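Long-range contact in biotin protein ligase-like protein of unknown function (Silicibacter sp., PDB 3BFM), which is of unknown function but resembles biotin protein ligases and belongs to the biotin/lipoate A/B protein ligase family: residues 70-82 with 158-171. Residues are numbered along the deposited sequence; the frame is centred on the assembly and turned at random. Where two conformers were deposited one is given.
Sequences VCGVGFQNALGAL and RLLESWARHCLHWI
Trp170 and Asn77 share the shorter of two indole hydrogen bonds joining these helices: Trp170 NE1 lies 2.8 Å from Asn77 OD1, and the bond is nearly straight (168°). The acceptor sits in the indole plane, although the donor is tilted from the amide's carbonyl plane. Asn77 ND2 donates to Gln76 OE1, which fixes the amide's rotation from its other end. In the second bond Trp163 NE1 reaches the backbone Cys71 O at 3.1 Å; that oxygen also accepts from Phe75 N, the two donors arriving from opposite faces of its carbonyl plane. Trp163 extends here because its CG is anti to the backbone N (chi1 -180°), and Phe75 turns a ring edge toward the indole face in an offset edge-to-face pair, planes 73° apart.

Helices 67-82 and 156-175 pack against the mixed sheet of the ligase-like domain, where Trp163 and Phe75 touch strand 123-130; the axes of segments 70-82 and 158-171 approach to 7.8 Å. Gly74 permits this spacing: its CA is 4.4 Å from Cys167 CA, and a modelled CB would clash with Cys167 SG. One face of the His166 ring lies against the Asn77-Ala78 peptide, while its ND1 donates to Ser162 O within its own helix. Replacing His166 by alanine is likely to open a gap at that peptide and leave Asn77 CB, now 3.4 Å from His166 CD2, without its neighbour. Ala78 is a knob among Leu159, Ser162, Trp163 and His166. Val73 CG1 covers one face of the Trp170 five-membered ring in a CH-pi contact, 3.8 Å from its centroid; farther out, Leu82 CD1 packs 3.5 Å from Leu159 CA.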
ATOM      1  N   VAL A  70       0.128  16.817  -3.671  1.00 17.84           N
ATOM      2  CA  VAL A  70       0.123  15.485  -4.243  1.00 16.62           C
ATOM      3  C   VAL A  70      -1.286  14.940  -4.417  1.00 19.15           C
ATOM      4  O   VAL A  70      -1.611  14.445  -5.493  1.00 20.19           O
ATOM      5  CB  VAL A  70       1.000  14.511  -3.443  1.00 16.37           C
ATOM      6  CG1 VAL A  70       0.701  13.043  -3.836  1.00 15.08           C
ATOM      7  CG2 VAL A  70       2.492  14.820  -3.591  1.00 21.12           C
ATOM      8  N   CYS A  71      -2.128  15.013  -3.383  1.00 18.59           N
ATOM      9  CA  CYS A  71      -3.492  14.480  -3.493  1.00 18.27           C
ATOM     10  C   CYS A  71      -4.406  15.377  -4.348  1.00 17.04           C
ATOM     11  O   CYS A  71      -5.412  14.933  -4.899  1.00 19.37           O
ATOM     12  CB  CYS A  71      -4.086  14.270  -2.107  1.00 17.45           C
ATOM     13  SG  CYS A  71      -3.249  12.894  -1.235  1.00 21.18           S
ATOM     14  N   GLY A  72      -4.043  16.655  -4.477  1.00 19.49           N
ATOM     15  CA  GLY A  72      -4.704  17.535  -5.412  1.00 16.94           C
ATOM     16  C   GLY A  72      -4.438  17.148  -6.843  1.00 17.33           C
ATOM     17  O   GLY A  72      -5.356  17.116  -7.663  1.00 18.63           O
ATOM     18  N   VAL A  73      -3.183  16.852  -7.164  1.00 17.14           N
ATOM     19  CA  VAL A  73      -2.819  16.349  -8.494  1.00 18.03           C
ATOM     20  C   VAL A  73      -3.534  15.025  -8.748  1.00 18.58           C
ATOM     21  O   VAL A  73      -4.077  14.766  -9.847  1.00 18.78           O
ATOM     22  CB  VAL A  73      -1.299  16.158  -8.645  1.00 19.01           C
ATOM     23  CG1 VAL A  73      -0.970  15.550 -10.001  1.00 22.92           C
ATOM     24  CG2 VAL A  73      -0.541  17.471  -8.454  1.00 17.10           C
ATOM     25  N   GLY A  74      -3.524  14.176  -7.725  1.00 18.52           N
ATOM     26  CA  GLY A  74      -4.287  12.923  -7.795  1.00 16.86           C
ATOM     27  C   GLY A  74      -5.745  13.135  -8.200  1.00 17.65           C
ATOM     28  O   GLY A  74      -6.288  12.420  -9.074  1.00 19.05           O
ATOM     29  N   PHE A  75      -6.396  14.097  -7.558  1.00 17.67           N
ATOM     30  CA  PHE A  75      -7.782  14.439  -7.871  1.00 17.31           C
ATOM     31  C   PHE A  75      -7.991  14.989  -9.276  1.00 17.71           C
ATOM     32  O   PHE A  75      -8.930  14.597  -9.975  1.00 17.14           O
ATOM     33  CB  PHE A  75      -8.340  15.434  -6.870  1.00 15.55           C
ATOM     34  CG  PHE A  75      -9.758  15.798  -7.144  1.00 17.96           C
ATOM     35  CD1 PHE A  75     -10.781  14.920  -6.782  1.00 19.72           C
ATOM     36  CD2 PHE A  75     -10.097  16.960  -7.827  1.00 17.65           C
ATOM     37  CE1 PHE A  75     -12.091  15.224  -7.040  1.00 19.41           C
ATOM     38  CE2 PHE A  75     -11.428  17.247  -8.099  1.00 24.24           C
ATOM     39  CZ  PHE A  75     -12.418  16.363  -7.709  1.00 20.85           C
ATOM     40  N   GLN A  76      -7.161  15.957  -9.672  1.00 20.17           N
ATOM     41  CA  GLN A  76      -7.250  16.477 -11.034  1.00 17.29           C
ATOM     42  C   GLN A  76      -7.102  15.345 -12.071  1.00 18.51           C
ATOM     43  O   GLN A  76      -7.862  15.296 -13.043  1.00 19.23           O
ATOM     44  CB  GLN A  76      -6.227  17.580 -11.267  1.00 19.49           C
ATOM     45  CG  GLN A  76      -6.353  18.262 -12.652  1.00 22.67           C
ATOM     46  CD  GLN A  76      -5.729  17.473 -13.802  1.00 23.71           C
ATOM     47  OE1 GLN A  76      -4.841  16.647 -13.626  1.00 28.07           O
ATOM     48  NE2 GLN A  76      -6.212  17.743 -15.006  1.00 34.77           N
ATOM     49  N   ASN A  77      -6.150  14.426 -11.855  1.00 16.89           N
ATOM     50  CA  ASN A  77      -5.931  13.319 -12.787  1.00 18.46           C
ATOM     51  C   ASN A  77      -7.120  12.365 -12.794  1.00 18.97           C
ATOM     52  O   ASN A  77      -7.521  11.861 -13.844  1.00 18.22           O
ATOM     53  CB  ASN A  77      -4.717  12.473 -12.386  1.00 16.98           C
ATOM     54  CG  ASN A  77      -3.362  13.168 -12.547  1.00 26.06           C
ATOM     55  OD1 ASN A  77      -2.346  12.519 -12.331  1.00 31.87           O
ATOM     56  ND2 ASN A  77      -3.329  14.441 -12.868  1.00 21.66           N
ATOM     57  N   ALA A  78      -7.659  12.103 -11.608  1.00 16.08           N
ATOM     58  CA  ALA A  78      -8.788  11.215 -11.404  1.00 17.37           C
ATOM     59  C   ALA A  78     -10.017  11.778 -12.100  1.00 17.88           C
ATOM     60  O   ALA A  78     -10.643  11.091 -12.884  1.00 20.60           O
ATOM     61  CB  ALA A  78      -9.046  10.994  -9.891  1.00 15.34           C
ATOM     62  N   LEU A  79     -10.346  13.044 -11.861  1.00 20.45           N
ATOM     63  CA  LEU A  79     -11.510  13.626 -12.551  1.00 21.05           C
ATOM     64  C   LEU A  79     -11.310  13.684 -14.101  1.00 21.81           C
ATOM     65  O   LEU A  79     -12.221  13.330 -14.874  1.00 18.83           O
ATOM     66  CB  LEU A  79     -11.814  15.010 -11.984  1.00 22.27           C
ATOM     67  CG  LEU A  79     -13.133  15.675 -12.382  1.00 28.48           C
ATOM     68  CD1 LEU A  79     -14.313  14.704 -12.227  1.00 26.49           C
ATOM     69  CD2 LEU A  79     -13.330  16.924 -11.516  1.00 25.25           C
ATOM     70  N   GLY A  80     -10.128  14.109 -14.550  1.00 20.60           N
ATOM     71  CA  GLY A  80      -9.805  14.124 -15.984  1.00 22.32           C
ATOM     72  C   GLY A  80      -9.942  12.791 -16.715  1.00 23.24           C
ATOM     73  O   GLY A  80     -10.313  12.737 -17.893  1.00 25.35           O
ATOM     74  N   ALA A  81      -9.652  11.706 -16.016  1.00 23.48           N
ATOM     75  CA  ALA A  81      -9.871  10.366 -16.565  1.00 24.57           C
ATOM     76  C   ALA A  81     -11.360   9.995 -16.771  1.00 27.41           C
ATOM     77  O   ALA A  81     -11.651   9.046 -17.505  1.00 26.20           O
ATOM     78  CB  ALA A  81      -9.208   9.327 -15.673  1.00 27.86           C
ATOM     79  N   LEU A  82     -12.283  10.697 -16.104  1.00 23.70           N
ATOM     80  CA  LEU A  82     -13.718  10.334 -16.086  1.00 23.37           C
ATOM     81  C   LEU A  82     -14.652  11.388 -16.682  1.00 24.89           C
ATOM     82  O   LEU A  82     -15.773  11.087 -17.072  1.00 25.84           O
ATOM     83  CB  LEU A  82     -14.166  10.051 -14.635  1.00 22.78           C
ATOM     84  CG  LEU A  82     -13.491   8.872 -13.924  1.00 20.77           C
ATOM     85  CD1 LEU A  82     -13.985   8.731 -12.470  1.00 23.83           C
ATOM     86  CD2 LEU A  82     -13.701   7.572 -14.667  1.00 23.37           C
ATOM     87  N   ARG A 158     -16.778   5.461  -8.824  1.00 17.10           N
ATOM     88  CA  ARG A 158     -15.645   5.356  -9.755  1.00 18.68           C
ATOM     89  C   ARG A 158     -14.644   6.475  -9.550  1.00 18.12           C
ATOM     90  O   ARG A 158     -13.450   6.270  -9.664  1.00 16.58           O
ATOM     91  CB  ARG A 158     -16.125   5.362 -11.202  1.00 19.46           C
ATOM     92  CG  ARG A 158     -17.119   4.236 -11.562  1.00 23.54           C
ATOM     93  CD  ARG A 158     -16.510   2.844 -11.522  1.00 29.45           C
ATOM     94  NE  ARG A 158     -16.448   2.246 -10.196  1.00 27.78           N
ATOM     95  CZ  ARG A 158     -17.477   1.698  -9.549  1.00 32.45           C
ATOM     96  NH1 ARG A 158     -18.702   1.716 -10.068  1.00 36.78           N
ATOM     97  NH2 ARG A 158     -17.283   1.172  -8.350  1.00 33.82           N
ATOM     98  N   LEU A 159     -15.146   7.674  -9.281  1.00 18.88           N
ATOM     99  CA  LEU A 159     -14.289   8.840  -8.958  1.00 18.24           C
ATOM    100  C   LEU A 159     -13.446   8.632  -7.674  1.00 18.09           C
ATOM    101  O   LEU A 159     -12.246   8.928  -7.622  1.00 19.98           O
ATOM    102  CB  LEU A 159     -15.129  10.102  -8.888  1.00 19.40           C
ATOM    103  CG  LEU A 159     -14.344  11.402  -8.626  1.00 14.08           C
ATOM    104  CD1 LEU A 159     -13.276  11.712  -9.680  1.00 21.37           C
ATOM    105  CD2 LEU A 159     -15.284  12.626  -8.481  1.00 17.41           C
ATOM    106  N   LEU A 160     -14.097   8.120  -6.634  1.00 17.89           N
ATOM    107  CA  LEU A 160     -13.404   7.717  -5.417  1.00 16.65           C
ATOM    108  C   LEU A 160     -12.288   6.718  -5.653  1.00 16.49           C
ATOM    109  O   LEU A 160     -11.172   6.907  -5.171  1.00 18.30           O
ATOM    110  CB  LEU A 160     -14.413   7.184  -4.411  1.00 14.34           C
ATOM    111  CG  LEU A 160     -13.880   6.626  -3.105  1.00 23.21           C
ATOM    112  CD1 LEU A 160     -13.060   7.681  -2.320  1.00 26.76           C
ATOM    113  CD2 LEU A 160     -15.084   6.131  -2.286  1.00 21.53           C
ATOM    114  N   GLU A 161     -12.589   5.636  -6.387  1.00 16.76           N
ATOM    115  CA  GLU A 161     -11.601   4.634  -6.725  1.00 18.39           C
ATOM    116  C   GLU A 161     -10.446   5.247  -7.474  1.00 19.21           C
ATOM    117  O   GLU A 161      -9.285   4.940  -7.215  1.00 18.18           O
ATOM    118  CB  GLU A 161     -12.236   3.570  -7.635  1.00 19.11           C
ATOM    119  CG  GLU A 161     -13.210   2.693  -6.923  1.00 25.42           C
ATOM    120  CD  GLU A 161     -13.989   1.772  -7.861  1.00 23.15           C
ATOM    121  OE1 GLU A 161     -13.987   2.004  -9.097  1.00 29.52           O
ATOM    122  OE2 GLU A 161     -14.572   0.789  -7.345  1.00 30.81           O
ATOM    123  N   SER A 162     -10.781   6.122  -8.413  1.00 16.80           N
ATOM    124  CA  SER A 162      -9.779   6.753  -9.261  0.70 17.22           C
ATOM    125  C   SER A 162      -8.899   7.723  -8.470  1.00 15.80           C
ATOM    126  O   SER A 162      -7.697   7.803  -8.695  1.00 18.14           O
ATOM    127  CB  SER A 162     -10.457   7.454 -10.419  0.70 18.00           C
ATOM    128  OG  SER A 162      -9.499   7.814 -11.375  0.70 14.13           O
ATOM    129  N   TRP A 163      -9.504   8.449  -7.534  1.00 15.33           N
ATOM    130  CA  TRP A 163      -8.731   9.376  -6.704  1.00 13.03           C
ATOM    131  C   TRP A 163      -7.677   8.546  -5.938  1.00 12.90           C
ATOM    132  O   TRP A 163      -6.465   8.824  -5.958  1.00 16.83           O
ATOM    133  CB  TRP A 163      -9.620  10.150  -5.769  1.00 18.78           C
ATOM    134  CG  TRP A 163      -8.871  11.128  -4.894  1.00 13.71           C
ATOM    135  CD1 TRP A 163      -8.026  12.136  -5.312  1.00 16.90           C
ATOM    136  CD2 TRP A 163      -8.938  11.223  -3.473  1.00 17.82           C
ATOM    137  NE1 TRP A 163      -7.567  12.826  -4.235  1.00 20.92           N
ATOM    138  CE2 TRP A 163      -8.105  12.293  -3.089  1.00 18.62           C
ATOM    139  CE3 TRP A 163      -9.606  10.491  -2.489  1.00 18.13           C
ATOM    140  CZ2 TRP A 163      -7.905  12.646  -1.749  1.00 22.66           C
ATOM    141  CZ3 TRP A 163      -9.411  10.830  -1.145  1.00 22.51           C
ATOM    142  CH2 TRP A 163      -8.585  11.910  -0.790  1.00 21.71           C
ATOM    143  N   ALA A 164      -8.155   7.504  -5.267  1.00 17.60           N
ATOM    144  CA  ALA A 164      -7.244   6.639  -4.513  1.00 18.86           C
ATOM    145  C   ALA A 164      -6.080   6.118  -5.358  1.00 19.93           C
ATOM    146  O   ALA A 164      -4.908   6.191  -4.927  1.00 21.21           O
ATOM    147  CB  ALA A 164      -7.996   5.495  -3.838  1.00 19.98           C
ATOM    148  N   ARG A 165      -6.383   5.609  -6.544  1.00 19.41           N
ATOM    149  CA  ARG A 165      -5.371   5.088  -7.445  1.00 19.05           C
ATOM    150  C   ARG A 165      -4.394   6.155  -7.902  1.00 15.26           C
ATOM    151  O   ARG A 165      -3.164   5.951  -7.852  1.00 19.64           O
ATOM    152  CB  ARG A 165      -5.974   4.448  -8.698  1.00 23.32           C
ATOM    153  CG  ARG A 165      -6.319   3.014  -8.575  1.00 35.22           C
ATOM    154  CD  ARG A 165      -6.498   2.358  -9.944  1.00 35.19           C
ATOM    155  NE  ARG A 165      -7.331   3.162 -10.855  1.00 44.63           N
ATOM    156  CZ  ARG A 165      -8.670   3.220 -10.844  1.00 46.23           C
ATOM    157  NH1 ARG A 165      -9.394   2.538  -9.954  1.00 49.33           N
ATOM    158  NH2 ARG A 165      -9.296   3.987 -11.731  1.00 37.83           N
ATOM    159  N   HIS A 166      -4.894   7.302  -8.338  1.00 16.60           N
ATOM    160  CA  HIS A 166      -3.956   8.336  -8.761  1.00 14.85           C
ATOM    161  C   HIS A 166      -3.151   8.976  -7.611  1.00 14.93           C
ATOM    162  O   HIS A 166      -1.982   9.285  -7.781  1.00 14.69           O
ATOM    163  CB  HIS A 166      -4.678   9.429  -9.554  1.00 14.77           C
ATOM    164  CG  HIS A 166      -5.022   9.034 -10.940  1.00 16.14           C
ATOM    165  ND1 HIS A 166      -6.236   8.499 -11.278  1.00 20.49           N
ATOM    166  CD2 HIS A 166      -4.304   9.108 -12.088  1.00 17.01           C
ATOM    167  CE1 HIS A 166      -6.252   8.235 -12.577  1.00 18.17           C
ATOM    168  NE2 HIS A 166      -5.094   8.601 -13.087  1.00 26.15           N
ATOM    169  N   CYS A 167      -3.750   9.151  -6.425  1.00 17.08           N
ATOM    170  CA  CYS A 167      -2.977   9.552  -5.257  1.00 17.74           C
ATOM    171  C   CYS A 167      -1.841   8.581  -4.969  1.00 18.04           C
ATOM    172  O   CYS A 167      -0.717   8.982  -4.699  1.00 18.50           O
ATOM    173  CB  CYS A 167      -3.873   9.691  -4.024  1.00 17.58           C
ATOM    174  SG  CYS A 167      -4.917  11.119  -4.117  1.00 21.12           S
ATOM    175  N   LEU A 168      -2.126   7.290  -4.991  1.00 17.07           N
ATOM    176  CA  LEU A 168      -1.080   6.327  -4.728  1.00 15.87           C
ATOM    177  C   LEU A 168       0.031   6.431  -5.771  1.00 15.61           C
ATOM    178  O   LEU A 168       1.181   6.374  -5.414  1.00 18.47           O
ATOM    179  CB  LEU A 168      -1.645   4.913  -4.727  1.00 15.13           C
ATOM    180  CG  LEU A 168      -0.692   3.743  -4.501  1.00 20.76           C
ATOM    181  CD1 LEU A 168      -0.119   3.782  -3.105  1.00 21.40           C
ATOM    182  CD2 LEU A 168      -1.490   2.420  -4.771  1.00 18.65           C
ATOM    183  N   HIS A 169      -0.311   6.608  -7.041  1.00 16.53           N
ATOM    184  CA  HIS A 169       0.737   6.761  -8.061  1.00 17.31           C
ATOM    185  C   HIS A 169       1.727   7.897  -7.699  1.00 17.43           C
ATOM    186  O   HIS A 169       2.952   7.692  -7.665  1.00 17.54           O
ATOM    187  CB  HIS A 169       0.083   6.980  -9.434  1.00 18.22           C
ATOM    188  CG  HIS A 169       1.040   7.382 -10.499  1.00 23.01           C
ATOM    189  ND1 HIS A 169       1.804   6.466 -11.193  1.00 25.10           N
ATOM    190  CD2 HIS A 169       1.379   8.601 -10.981  1.00 25.78           C
ATOM    191  CE1 HIS A 169       2.573   7.109 -12.055  1.00 25.58           C
ATOM    192  NE2 HIS A 169       2.325   8.402 -11.956  1.00 23.82           N
ATOM    193  N   TRP A 170       1.181   9.066  -7.359  1.00 17.54           N
ATOM    194  CA  TRP A 170       2.003  10.263  -7.077  1.00 16.36           C
ATOM    195  C   TRP A 170       2.719  10.153  -5.707  1.00 16.91           C
ATOM    196  O   TRP A 170       3.839  10.650  -5.510  1.00 21.43           O
ATOM    197  CB  TRP A 170       1.158  11.536  -7.220  1.00 18.63           C
ATOM    198  CG  TRP A 170       0.876  11.853  -8.625  1.00 22.26           C
ATOM    199  CD1 TRP A 170      -0.313  11.761  -9.270  1.00 23.23           C
ATOM    200  CD2 TRP A 170       1.830  12.281  -9.599  1.00 20.24           C
ATOM    201  NE1 TRP A 170      -0.170  12.128 -10.577  1.00 24.27           N
ATOM    202  CE2 TRP A 170       1.137  12.453 -10.808  1.00 23.56           C
ATOM    203  CE3 TRP A 170       3.196  12.554  -9.559  1.00 23.30           C
ATOM    204  CZ2 TRP A 170       1.781  12.870 -11.988  1.00 25.69           C
ATOM    205  CZ3 TRP A 170       3.831  12.971 -10.718  1.00 25.24           C
ATOM    206  CH2 TRP A 170       3.121  13.118 -11.917  1.00 27.84           C
ATOM    207  N   ILE A 171       2.089   9.483  -4.738  1.00 16.37           N
ATOM    208  CA  ILE A 171       2.718   9.332  -3.439  1.00 15.81           C
ATOM    209  C   ILE A 171       3.907   8.434  -3.643  1.00 16.31           C
ATOM    210  O   ILE A 171       4.967   8.706  -3.118  1.00 18.66           O
ATOM    211  CB  ILE A 171       1.774   8.675  -2.384  1.00 14.39           C
ATOM    212  CG1 ILE A 171       0.676   9.662  -1.975  1.00 18.94           C
ATOM    213  CG2 ILE A 171       2.588   8.219  -1.162  1.00 17.43           C
ATOM    214  CD1 ILE A 171      -0.568   8.996  -1.251  1.00 21.88           C
TER